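Local coordinates for protein DNA-binding response regulator, merR family (Colwellia psychrerythraea, PDB 3CNB) that probably acts as a DNA-binding response regulator of the MerR family, this chain being its CheY-like signal receiver domain, at residues M23-L28 with A35-A40; Y41-A46 with V65-F70; C73-I76 with A81-N84; T109-G112 with T118-E121. All blocks are in the same frame, centred on the assembly; numbering follows the deposited sequence.

All four contacts belong to one CheY-like receiver domain, with helices on both faces of a five-stranded parallel sheet. Contacts 1 and 4 each pack a helix on an edge strand and are mainly apolar. They touch each other: Leu-24 and Phe-27 in contact 1 meet Leu-120 in contact 4. Contact 4 is buried, and contact 1 partly so. Contact 2 lies at the surface, where the start of helix 43-52 meets the loop before helix 69-77 through a proline. It also touches contact 1, where Ala-40 packs on Asp-45 and Ala-46. Contact 3 shares helix 69-77 with contact 2 but is partly buried and polar: a threonine hydroxyl binds a carbonyl near the helix end.

Contact 1: residues M23-L28 with A35-A40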
loop_
_atom_site.group_PDB
_atom_site.type_symbol
_atom_site.label_atom_id
_atom_site.label_comp_id
_atom_site.label_asym_id
_atom_site.label_seq_id
_atom_site.Cartn_x
_atom_site.Cartn_y
_atom_site.Cartn_z
ATOM N N MET A 23 -13.223 -3.526 -1.955
ATOM C CA MET A 23 -13.209 -4.621 -0.978
ATOM C C MET A 23 -12.118 -4.414 0.068
ATOM O O MET A 23 -12.380 -4.506 1.276
ATOM C CB MET A 23 -13.056 -5.986 -1.667
ATOM C CG MET A 23 -12.514 -7.096 -0.745
ATOM S SD MET A 23 -12.454 -8.736 -1.466
ATOM C CE MET A 23 -14.159 -8.809 -2.086
ATOM N N LEU A 24 -10.903 -4.122 -0.400
ATOM C CA LEU A 24 -9.801 -3.747 0.489
ATOM C C LEU A 24 -10.155 -2.542 1.353
ATOM O O LEU A 24 -9.818 -2.495 2.534
ATOM C CB LEU A 24 -8.527 -3.478 -0.323
ATOM C CG LEU A 24 -7.233 -3.186 0.446
ATOM C CD1 LEU A 24 -6.890 -4.314 1.415
ATOM C CD2 LEU A 24 -6.098 -2.961 -0.513
ATOM N N THR A 25 -10.850 -1.565 0.770
ATOM C CA THR A 25 -11.249 -0.357 1.504
ATOM C C THR A 25 -12.232 -0.723 2.598
ATOM O O THR A 25 -12.087 -0.266 3.732
ATOM C CB THR A 25 -11.904 0.727 0.567
ATOM O OG1 THR A 25 -10.946 1.137 -0.417
ATOM C CG2 THR A 25 -12.338 1.946 1.359
ATOM N N GLN A 26 -13.212 -1.559 2.254
ATOM C CA GLN A 26 -14.244 -1.975 3.206
ATOM C C GLN A 26 -13.658 -2.794 4.347
ATOM O O GLN A 26 -13.995 -2.581 5.506
ATOM C CB GLN A 26 -15.307 -2.804 2.495
ATOM C CG GLN A 26 -16.538 -3.091 3.336
ATOM C CD GLN A 26 -17.213 -1.847 3.814
ATOM O OE1 GLN A 26 -17.703 -1.051 3.022
ATOM N NE2 GLN A 26 -17.251 -1.668 5.124
ATOM N N PHE A 27 -12.809 -3.748 3.994
ATOM C CA PHE A 27 -12.032 -4.506 4.975
ATOM C C PHE A 27 -11.244 -3.616 5.948
ATOM O O PHE A 27 -11.247 -3.841 7.174
ATOM C CB PHE A 27 -11.070 -5.458 4.263
ATOM C CG PHE A 27 -10.267 -6.315 5.208
ATOM C CD1 PHE A 27 -10.847 -7.443 5.805
ATOM C CD2 PHE A 27 -8.953 -5.987 5.518
ATOM C CE1 PHE A 27 -10.121 -8.231 6.682
ATOM C CE2 PHE A 27 -8.214 -6.777 6.386
ATOM C CZ PHE A 27 -8.807 -7.908 6.966
ATOM N N LEU A 28 -10.555 -2.615 5.414
ATOM C CA LEU A 28 -9.753 -1.759 6.259
ATOM C C LEU A 28 -10.590 -0.776 7.080
ATOM O O LEU A 28 -10.184 -0.400 8.178
ATOM C CB LEU A 28 -8.682 -1.043 5.443
ATOM C CG LEU A 28 -7.578 -1.872 4.809
ATOM C CD1 LEU A 28 -6.718 -0.955 3.902
ATOM C CD2 LEU A 28 -6.751 -2.504 5.890
ATOM N N ALA A 35 -10.158 5.368 10.946
ATOM C CA ALA A 35 -9.187 5.754 9.918
ATOM C C ALA A 35 -9.874 6.417 8.731
ATOM O O ALA A 35 -11.030 6.125 8.441
ATOM C CB ALA A 35 -8.407 4.557 9.442
ATOM N N LYS A 36 -9.177 7.313 8.039
ATOM C CA LYS A 36 -9.665 7.690 6.725
ATOM C C LYS A 36 -8.905 6.935 5.635
ATOM O O LYS A 36 -7.683 6.888 5.625
ATOM C CB LYS A 36 -9.779 9.215 6.520
ATOM C CG LYS A 36 -8.508 10.009 6.429
ATOM C CD LYS A 36 -8.837 11.504 6.581
ATOM C CE LYS A 36 -8.151 12.376 5.513
ATOM N NZ LYS A 36 -6.656 12.336 5.538
ATOM N N ILE A 37 -9.671 6.295 4.760
ATOM C CA ILE A 37 -9.136 5.426 3.734
ATOM C C ILE A 37 -9.453 6.086 2.413
ATOM O O ILE A 37 -10.590 6.460 2.168
ATOM C CB ILE A 37 -9.807 4.050 3.757
ATOM C CG1 ILE A 37 -9.997 3.558 5.198
ATOM C CG2 ILE A 37 -9.013 3.064 2.936
ATOM C CD1 ILE A 37 -8.964 2.637 5.699
ATOM N N LYS A 38 -8.433 6.271 1.581
ATOM C CA LYS A 38 -8.616 6.847 0.258
ATOM C C LYS A 38 -8.048 5.933 -0.820
ATOM O O LYS A 38 -7.105 5.166 -0.570
ATOM C CB LYS A 38 -8.004 8.249 0.181
ATOM C CG LYS A 38 -8.625 9.257 1.158
ATOM C CD LYS A 38 -9.921 9.863 0.629
ATOM C CE LYS A 38 -10.668 10.607 1.733
ATOM N NZ LYS A 38 -12.135 10.655 1.465
ATOM N N ILE A 39 -8.670 5.980 -2.002
ATOM C CA ILE A 39 -8.230 5.208 -3.157
ATOM C C ILE A 39 -7.722 6.101 -4.288
ATOM O O ILE A 39 -8.367 7.076 -4.658
ATOM C CB ILE A 39 -9.345 4.286 -3.733
ATOM C CG1 ILE A 39 -9.998 3.450 -2.633
ATOM C CG2 ILE A 39 -8.779 3.368 -4.785
ATOM C CD1 ILE A 39 -11.375 2.930 -3.024
ATOM N N ALA A 40 -6.562 5.738 -4.823
ATOM C CA ALA A 40 -6.074 6.277 -6.067
ATOM C C ALA A 40 -6.172 5.169 -7.121
ATOM O O ALA A 40 -5.535 4.106 -7.003
ATOM C CB ALA A 40 -4.671 6.755 -5.891
#
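Helix 23-28 runs almost antiparallel to strand 36-40, with axes 9.1 Å apart and at 171°. Thr-25 and Ile-37 come nearest in the backbone, with CA atoms 6.5 Å apart. This is the helix and second strand of the first beta-alpha-beta unit of the receiver fold. Helix 18-31 leads from strand 10-14 to strand 36-40, and the two strands are hydrogen-bonded neighbours in the sheet. Ile-37 and Ile-39 both point at the helix. The CG2 methyls of Thr-25 and Ile-37 meet at 3.8 Å, and the two side chains slide past each other in opposite directions. One turn on, Leu-28 lays its CB on the CD1 end of Ile-37, 3.7 Å away. Ile-37 also touches Ile-11 and Ile-13 of the neighbouring strand 10-14, so it packs on both helix 18-31 and that strand. No hydrogen bond joins the two segments. The Thr-25 hydroxyl bonds back to the carbonyl of Ala-21, one turn earlier in the helix. With chi1 at -62°, OG1 stands beside its own backbone N and CG2 is left to face Ile-37. On its other flank, Thr-25 OG1 rests against Ile-39 CD1 at 3.2 Å.

Contact 2: residues Y41-A46 with V65-F70; sequences YNPFDA and VGMDGF
Pro-43 lays the CB and CG side of its ring over the Gly-66 carbonyl and the CB of Met-67. Each segment is a loop running into the first turn of a helix, at the C-terminal end of the parallel sheet of this CheY-like receiver domain. One follows strand 36-40 and opens helix 43-52. The other comes soon after Asp-61, the predicted phosphorylation site, and leads into helix 69-77. The apolar part is the touch of Pro-43 CB on Met-67 CB at 3.8 Å. The rest is ring carbon on backbone oxygen: Pro-43 CG lies 3.5 Å from Gly-66 O and 3.8 Å from Val-65 O. No hydrogen bond crosses the contact. Gly-66 has a positive phi of 86°, where a CB would press on the carbonyl of the residue before. The CB of Met-67 faces Pro-43, but its thioether chain extends away from the proline, and the residue also touches Ile-14 of strand 10-14. Nearby, Val-65 N bonds to Asp-16 OD2. Each helix start is capped by its own segment. Asp-68 OD2 takes a weak bond from Phe-70 N. Asn-42 is the N-cap of helix 43-52 and fixes the turn that carries Pro-43. Asn-42 OD1 accepts from Asp-45 N at 2.9 Å, nearly straight at 173°, and Asn-42 ND2 returns a weak bond to Asp-45 OD2.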
loop_
_atom_site.group_PDB
_atom_site.type_symbol
_atom_site.label_atom_id
_atom_site.label_comp_id
_atom_site.label_asym_id
_atom_site.label_seq_id
_atom_site.Cartn_x
_atom_site.Cartn_y
_atom_site.Cartn_z
ATOM N N TYR A 41 -6.999 5.419 -8.142
ATOM C CA TYR A 41 -7.321 4.427 -9.165
ATOM C C TYR A 41 -6.394 4.467 -10.350
ATOM O O TYR A 41 -6.478 3.611 -11.227
ATOM C CB TYR A 41 -8.751 4.632 -9.684
ATOM C CG TYR A 41 -9.850 4.279 -8.703
ATOM C CD1 TYR A 41 -10.112 2.955 -8.361
ATOM C CD2 TYR A 41 -10.633 5.274 -8.128
ATOM C CE1 TYR A 41 -11.129 2.635 -7.456
ATOM C CE2 TYR A 41 -11.645 4.967 -7.233
ATOM C CZ TYR A 41 -11.887 3.649 -6.901
ATOM O OH TYR A 41 -12.901 3.361 -6.015
ATOM N N ASN A 42 -5.518 5.463 -10.393
ATOM C CA ASN A 42 -4.647 5.647 -11.553
ATOM C C ASN A 42 -3.345 6.279 -11.090
ATOM O O ASN A 42 -3.327 6.820 -9.992
ATOM C CB ASN A 42 -5.351 6.519 -12.611
ATOM C CG ASN A 42 -5.683 7.903 -12.106
ATOM O OD1 ASN A 42 -4.797 8.718 -11.829
ATOM N ND2 ASN A 42 -6.980 8.187 -11.997
ATOM N N PRO A 43 -2.274 6.245 -11.923
ATOM C CA PRO A 43 -0.973 6.764 -11.459
ATOM C C PRO A 43 -0.922 8.243 -11.043
ATOM O O PRO A 43 -0.172 8.578 -10.119
ATOM C CB PRO A 43 -0.037 6.502 -12.645
ATOM C CG PRO A 43 -0.732 5.473 -13.485
ATOM C CD PRO A 43 -2.189 5.724 -13.305
ATOM N N PHE A 44 -1.692 9.119 -11.697
ATOM C CA PHE A 44 -1.639 10.552 -11.379
ATOM C C PHE A 44 -2.222 10.791 -10.003
ATOM O O PHE A 44 -1.641 11.515 -9.173
ATOM C CB PHE A 44 -2.405 11.422 -12.403
ATOM C CG PHE A 44 -2.451 12.877 -12.027
ATOM C CD1 PHE A 44 -1.455 13.753 -12.459
ATOM C CD2 PHE A 44 -3.481 13.377 -11.211
ATOM C CE1 PHE A 44 -1.486 15.109 -12.099
ATOM C CE2 PHE A 44 -3.522 14.706 -10.832
ATOM C CZ PHE A 44 -2.520 15.595 -11.283
ATOM N N ASP A 45 -3.389 10.191 -9.791
ATOM C CA ASP A 45 -4.085 10.259 -8.523
ATOM C C ASP A 45 -3.211 9.692 -7.409
ATOM O O ASP A 45 -3.176 10.259 -6.315
ATOM C CB ASP A 45 -5.435 9.552 -8.609
ATOM C CG ASP A 45 -6.473 10.349 -9.425
ATOM O OD1 ASP A 45 -6.235 11.531 -9.732
ATOM O OD2 ASP A 45 -7.545 9.791 -9.754
ATOM N N ALA A 46 -2.466 8.624 -7.704
ATOM C CA ALA A 46 -1.477 8.083 -6.743
ATOM C C ALA A 46 -0.431 9.127 -6.356
ATOM O O ALA A 46 -0.205 9.362 -5.161
ATOM C CB ALA A 46 -0.827 6.832 -7.290
ATOM N N VAL A 65 -1.419 -0.438 -14.133
ATOM C CA VAL A 65 -1.045 -0.203 -15.525
ATOM C C VAL A 65 -0.558 1.237 -15.662
ATOM O O VAL A 65 -1.241 2.170 -15.236
ATOM C CB VAL A 65 -2.249 -0.483 -16.476
ATOM C CG1 VAL A 65 -1.918 -0.151 -17.933
ATOM C CG2 VAL A 65 -2.693 -1.937 -16.356
ATOM N N GLY A 66 0.637 1.409 -16.221
ATOM C CA GLY A 66 1.168 2.754 -16.469
ATOM C C GLY A 66 1.916 3.400 -15.310
ATOM O O GLY A 66 2.114 4.620 -15.300
ATOM N N MET A 67 2.310 2.596 -14.323
ATOM C CA MET A 67 3.238 3.056 -13.289
ATOM C C MET A 67 4.165 1.944 -12.827
ATOM O O MET A 67 3.794 0.775 -12.797
ATOM C CB MET A 67 2.534 3.755 -12.107
ATOM C CG MET A 67 1.850 2.877 -11.076
ATOM S SD MET A 67 1.736 3.668 -9.425
ATOM C CE MET A 67 1.658 2.111 -8.539
ATOM N N ASP A 68 5.382 2.331 -12.475
ATOM C CA ASP A 68 6.376 1.404 -11.996
ATOM C C ASP A 68 6.288 1.429 -10.468
ATOM O O ASP A 68 6.776 2.361 -9.855
ATOM C CB ASP A 68 7.735 1.890 -12.494
ATOM C CG ASP A 68 8.886 0.959 -12.134
ATOM O OD1 ASP A 68 9.941 1.069 -12.794
ATOM O OD2 ASP A 68 8.776 0.145 -11.201
ATOM N N GLY A 69 5.675 0.399 -9.870
ATOM C CA GLY A 69 5.516 0.298 -8.399
ATOM C C GLY A 69 6.821 0.243 -7.622
ATOM O O GLY A 69 6.912 0.727 -6.482
ATOM N N PHE A 70 7.849 -0.329 -8.234
ATOM C CA PHE A 70 9.167 -0.425 -7.596
ATOM C C PHE A 70 9.802 0.945 -7.416
ATOM O O PHE A 70 10.337 1.280 -6.346
ATOM C CB PHE A 70 10.065 -1.349 -8.412
ATOM C CG PHE A 70 9.553 -2.764 -8.486
ATOM C CD1 PHE A 70 9.914 -3.702 -7.514
ATOM C CD2 PHE A 70 8.698 -3.153 -9.507
ATOM C CE1 PHE A 70 9.428 -5.017 -7.577
ATOM C CE2 PHE A 70 8.212 -4.443 -9.583
ATOM C CZ PHE A 70 8.567 -5.384 -8.618
#

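Contact 3: residues C73-I76 with A81-N84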
loop_
_atom_site.group_PDB
_atom_site.type_symbol
_atom_site.label_atom_id
_atom_site.label_comp_id
_atom_site.label_asym_id
_atom_site.label_seq_id
_atom_site.Cartn_x
_atom_site.Cartn_y
_atom_site.Cartn_z
ATOM N N CYS A 73 7.658 3.051 -4.856
ATOM C CA CYS A 73 8.051 2.634 -3.496
ATOM C C CYS A 73 9.383 3.245 -3.074
ATOM O O CYS A 73 9.518 3.773 -1.971
ATOM C CB CYS A 73 8.152 1.114 -3.407
ATOM S SG CYS A 73 8.547 0.502 -1.737
ATOM N N HIS A 74 10.366 3.174 -3.963
ATOM C CA HIS A 74 11.656 3.798 -3.728
ATOM C C HIS A 74 11.522 5.298 -3.479
ATOM O O HIS A 74 12.077 5.810 -2.499
ATOM C CB HIS A 74 12.576 3.533 -4.917
ATOM C CG HIS A 74 13.953 4.088 -4.750
ATOM N ND1 HIS A 74 14.684 3.928 -3.593
ATOM C CD2 HIS A 74 14.741 4.780 -5.604
ATOM C CE1 HIS A 74 15.861 4.507 -3.739
ATOM N NE2 HIS A 74 15.923 5.024 -4.953
ATOM N N ARG A 75 10.764 5.996 -4.331
ATOM C CA ARG A 75 10.493 7.445 -4.126
ATOM C C ARG A 75 9.820 7.755 -2.795
ATOM O O ARG A 75 10.154 8.754 -2.174
ATOM C CB ARG A 75 9.660 8.052 -5.282
ATOM C CG ARG A 75 9.282 9.549 -5.122
ATOM C CD ARG A 75 7.843 9.732 -4.583
ATOM N NE ARG A 75 7.510 11.138 -4.323
ATOM C CZ ARG A 75 7.614 11.751 -3.146
ATOM N NH1 ARG A 75 8.028 11.090 -2.075
ATOM N NH2 ARG A 75 7.290 13.031 -3.035
ATOM N N ILE A 76 8.851 6.935 -2.377
ATOM C CA ILE A 76 8.177 7.153 -1.082
ATOM C C ILE A 76 9.169 7.014 0.077
ATOM O O ILE A 76 9.266 7.892 0.933
ATOM C CB ILE A 76 6.961 6.204 -0.844
ATOM C CG1 ILE A 76 5.803 6.573 -1.778
ATOM C CG2 ILE A 76 6.489 6.268 0.663
ATOM C CD1 ILE A 76 4.799 5.457 -2.047
ATOM N N ALA A 81 9.970 13.644 3.438
ATOM C CA ALA A 81 8.589 13.938 3.802
ATOM C C ALA A 81 7.743 12.678 3.920
ATOM O O ALA A 81 6.774 12.631 4.690
ATOM C CB ALA A 81 7.963 14.917 2.809
ATOM N N THR A 82 8.121 11.649 3.169
ATOM C CA THR A 82 7.276 10.465 3.051
ATOM C C THR A 82 7.958 9.197 3.599
ATOM O O THR A 82 7.363 8.125 3.573
ATOM C CB THR A 82 6.897 10.226 1.576
ATOM O OG1 THR A 82 8.088 10.236 0.795
ATOM C CG2 THR A 82 5.944 11.306 1.042
ATOM N N ALA A 83 9.197 9.330 4.079
ATOM C CA ALA A 83 10.031 8.180 4.473
ATOM C C ALA A 83 9.406 7.308 5.551
ATOM O O ALA A 83 9.636 6.100 5.568
ATOM C CB ALA A 83 11.389 8.637 4.915
ATOM N N ASN A 84 8.599 7.906 6.426
ATOM C CA ASN A 84 7.954 7.171 7.526
ATOM C C ASN A 84 6.624 6.479 7.220
ATOM O O ASN A 84 6.063 5.785 8.089
ATOM C CB ASN A 84 7.820 8.077 8.753
ATOM C CG ASN A 84 9.158 8.371 9.384
ATOM O OD1 ASN A 84 9.964 7.464 9.594
ATOM N ND2 ASN A 84 9.417 9.636 9.663
#
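Thr-82 OG1 donates to the Ile-76 carbonyl O at 2.6 Å. The donor lies in the carbonyl plane, on a lone pair, at a C=O...donor angle of 124°. With chi1 at 51°, OG1 sits between the threonine's own N and carbonyl carbon, which points it at the helix. The Thr-82 side chain crosses those of Ile-76 and Arg-75 at about a right angle. Ile-76 CG2 packs 3.6 Å from Thr-82 O. Arg-75 NH1 comes within 3.0 Å of Thr-82 OG1, which lies at the guanidinium edge near its plane. The arginine chain bends at chi2 (-99°) to get there. Further out, Thr-82 OG1 is also hydrogen-bonded to Thr-79 O, within the turn that links the two segments, though with the same single proton. Arg-75 and Thr-82 both rest on Leu-50 of helix 43-52, and Ile-76 reaches Val-87 of strand 86-91. The contact thus ties the last turn of helix 69-77 to the loop before strand 86-91, the helix-to-strand connection of a beta-alpha-beta unit (57-61, 69-77, 86-91) in the CheY-like receiver domain. A valine in place of Thr-82 would remove the hydroxyl, which would probably leave the carbonyls of Ile-76 and Thr-79 without this partner and the loop less tightly held. One hydroxyl proton faces two carbonyls, so it is probably shared or alternates between them, and the nearby Arg-75 charge would probably polarise the hydroxyl.

Contact 4: residues T109-G112 with T118-E121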
loop_
_atom_site.group_PDB
_atom_site.type_symbol
_atom_site.label_atom_id
_atom_site.label_comp_id
_atom_site.label_asym_id
_atom_site.label_seq_id
_atom_site.Cartn_x
_atom_site.Cartn_y
_atom_site.Cartn_z
ATOM N N THR A 109 6.714 -5.557 3.318
ATOM C CA THR A 109 6.396 -6.883 2.854
ATOM C C THR A 109 5.594 -6.784 1.569
ATOM O O THR A 109 5.228 -5.689 1.128
ATOM C CB THR A 109 5.607 -7.676 3.933
ATOM O OG1 THR A 109 5.494 -9.044 3.524
ATOM C CG2 THR A 109 4.227 -7.050 4.200
ATOM N N CYS A 110 5.333 -7.935 0.965
ATOM C CA CYS A 110 4.596 -7.983 -0.262
ATOM C C CYS A 110 3.590 -9.130 -0.209
ATOM O O CYS A 110 3.945 -10.255 0.111
ATOM C CB CYS A 110 5.554 -8.111 -1.447
ATOM S SG CYS A 110 4.759 -8.135 -3.066
ATOM N N PHE A 111 2.332 -8.814 -0.501
ATOM C CA PHE A 111 1.257 -9.783 -0.515
ATOM C C PHE A 111 0.969 -10.247 -1.928
ATOM O O PHE A 111 0.862 -9.431 -2.839
ATOM C CB PHE A 111 -0.010 -9.163 0.072
ATOM C CG PHE A 111 -0.030 -9.129 1.571
ATOM C CD1 PHE A 111 -0.708 -10.113 2.281
ATOM C CD2 PHE A 111 0.630 -8.121 2.277
ATOM C CE1 PHE A 111 -0.734 -10.099 3.670
ATOM C CE2 PHE A 111 0.607 -8.087 3.653
ATOM C CZ PHE A 111 -0.075 -9.091 4.358
ATOM N N GLY A 112 0.854 -11.562 -2.109
ATOM C CA GLY A 112 0.406 -12.134 -3.374
ATOM C C GLY A 112 -1.096 -12.052 -3.506
ATOM O O GLY A 112 -1.788 -11.861 -2.511
ATOM N N THR A 118 -6.520 -12.859 6.450
ATOM C CA THR A 118 -6.101 -13.203 7.832
ATOM C C THR A 118 -4.682 -12.698 8.154
ATOM O O THR A 118 -4.435 -12.039 9.178
ATOM C CB THR A 118 -6.162 -14.726 8.037
ATOM O OG1 THR A 118 -7.515 -15.151 7.876
ATOM C CG2 THR A 118 -5.668 -15.148 9.433
ATOM N N LEU A 119 -3.747 -13.010 7.273
ATOM C CA LEU A 119 -2.393 -12.490 7.427
ATOM C C LEU A 119 -2.321 -10.944 7.387
ATOM O O LEU A 119 -1.640 -10.327 8.206
ATOM C CB LEU A 119 -1.506 -13.117 6.369
ATOM C CG LEU A 119 -0.028 -12.700 6.311
ATOM C CD1 LEU A 119 0.712 -12.908 7.652
ATOM C CD2 LEU A 119 0.657 -13.443 5.173
ATOM N N LEU A 120 -3.050 -10.328 6.459
ATOM C CA LEU A 120 -3.095 -8.871 6.374
ATOM C C LEU A 120 -3.631 -8.200 7.624
ATOM O O LEU A 120 -3.061 -7.215 8.081
ATOM C CB LEU A 120 -3.898 -8.415 5.149
ATOM C CG LEU A 120 -4.089 -6.884 5.065
ATOM C CD1 LEU A 120 -2.754 -6.187 4.659
ATOM C CD2 LEU A 120 -5.248 -6.468 4.148
ATOM N N GLU A 121 -4.712 -8.741 8.178
ATOM C CA GLU A 121 -5.296 -8.239 9.428
ATOM C C GLU A 121 -4.245 -8.136 10.550
ATOM O O GLU A 121 -4.115 -7.090 11.171
ATOM C CB GLU A 121 -6.471 -9.124 9.851
ATOM C CG GLU A 121 -7.351 -8.547 10.974
ATOM C CD GLU A 121 -7.027 -9.093 12.363
ATOM O OE1 GLU A 121 -7.783 -8.777 13.309
ATOM O OE2 GLU A 121 -6.035 -9.845 12.522
#
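The last strand and last helix of the CheY-like receiver fold meet here, where edge strand 109-112 is covered by helix 117-129. A single aromatic side chain does the work on the strand. Phe-111 points at the helix and drives the far end of its ring against Leu-119 and Leu-120. Its chi1 of -80° sets CG anti to the carbonyl carbon, and the ring reaches out from the sheet. The ring touches backbone as well as side chains. Phe-111 CE1 is 3.6 Å from Leu-120 N, and Phe-111 CZ is 3.6 Å from Leu-120 CA. Both leucines meet the ring at CE1. Leu-119 brings CG to 3.8 Å from Phe-111 CE1, and its side chain meets the ring obliquely. Leu-120 crosses it at about a right angle, with CB 3.9 Å from Phe-111 CE1, and its CD1 extends the touch to CZ and CE2. Leu-120 is buried and also packs on Leu-24 and Phe-27 of helix 18-31, while Leu-119 lies at the exposed border. On the sheet side, Phe-111 touches Ile-88, and its backbone bonds to Ala-89 and Thr-91 of strand 86-91. An alanine in place of Phe-111 would take away the ring and is likely to open a gap between strand and helix, with both leucines losing their shared partner. No hydrogen bond crosses the contact. The helix is therefore held on the sheet here by the fit of apolar surfaces, with neither charge nor polar pairing between the two segments.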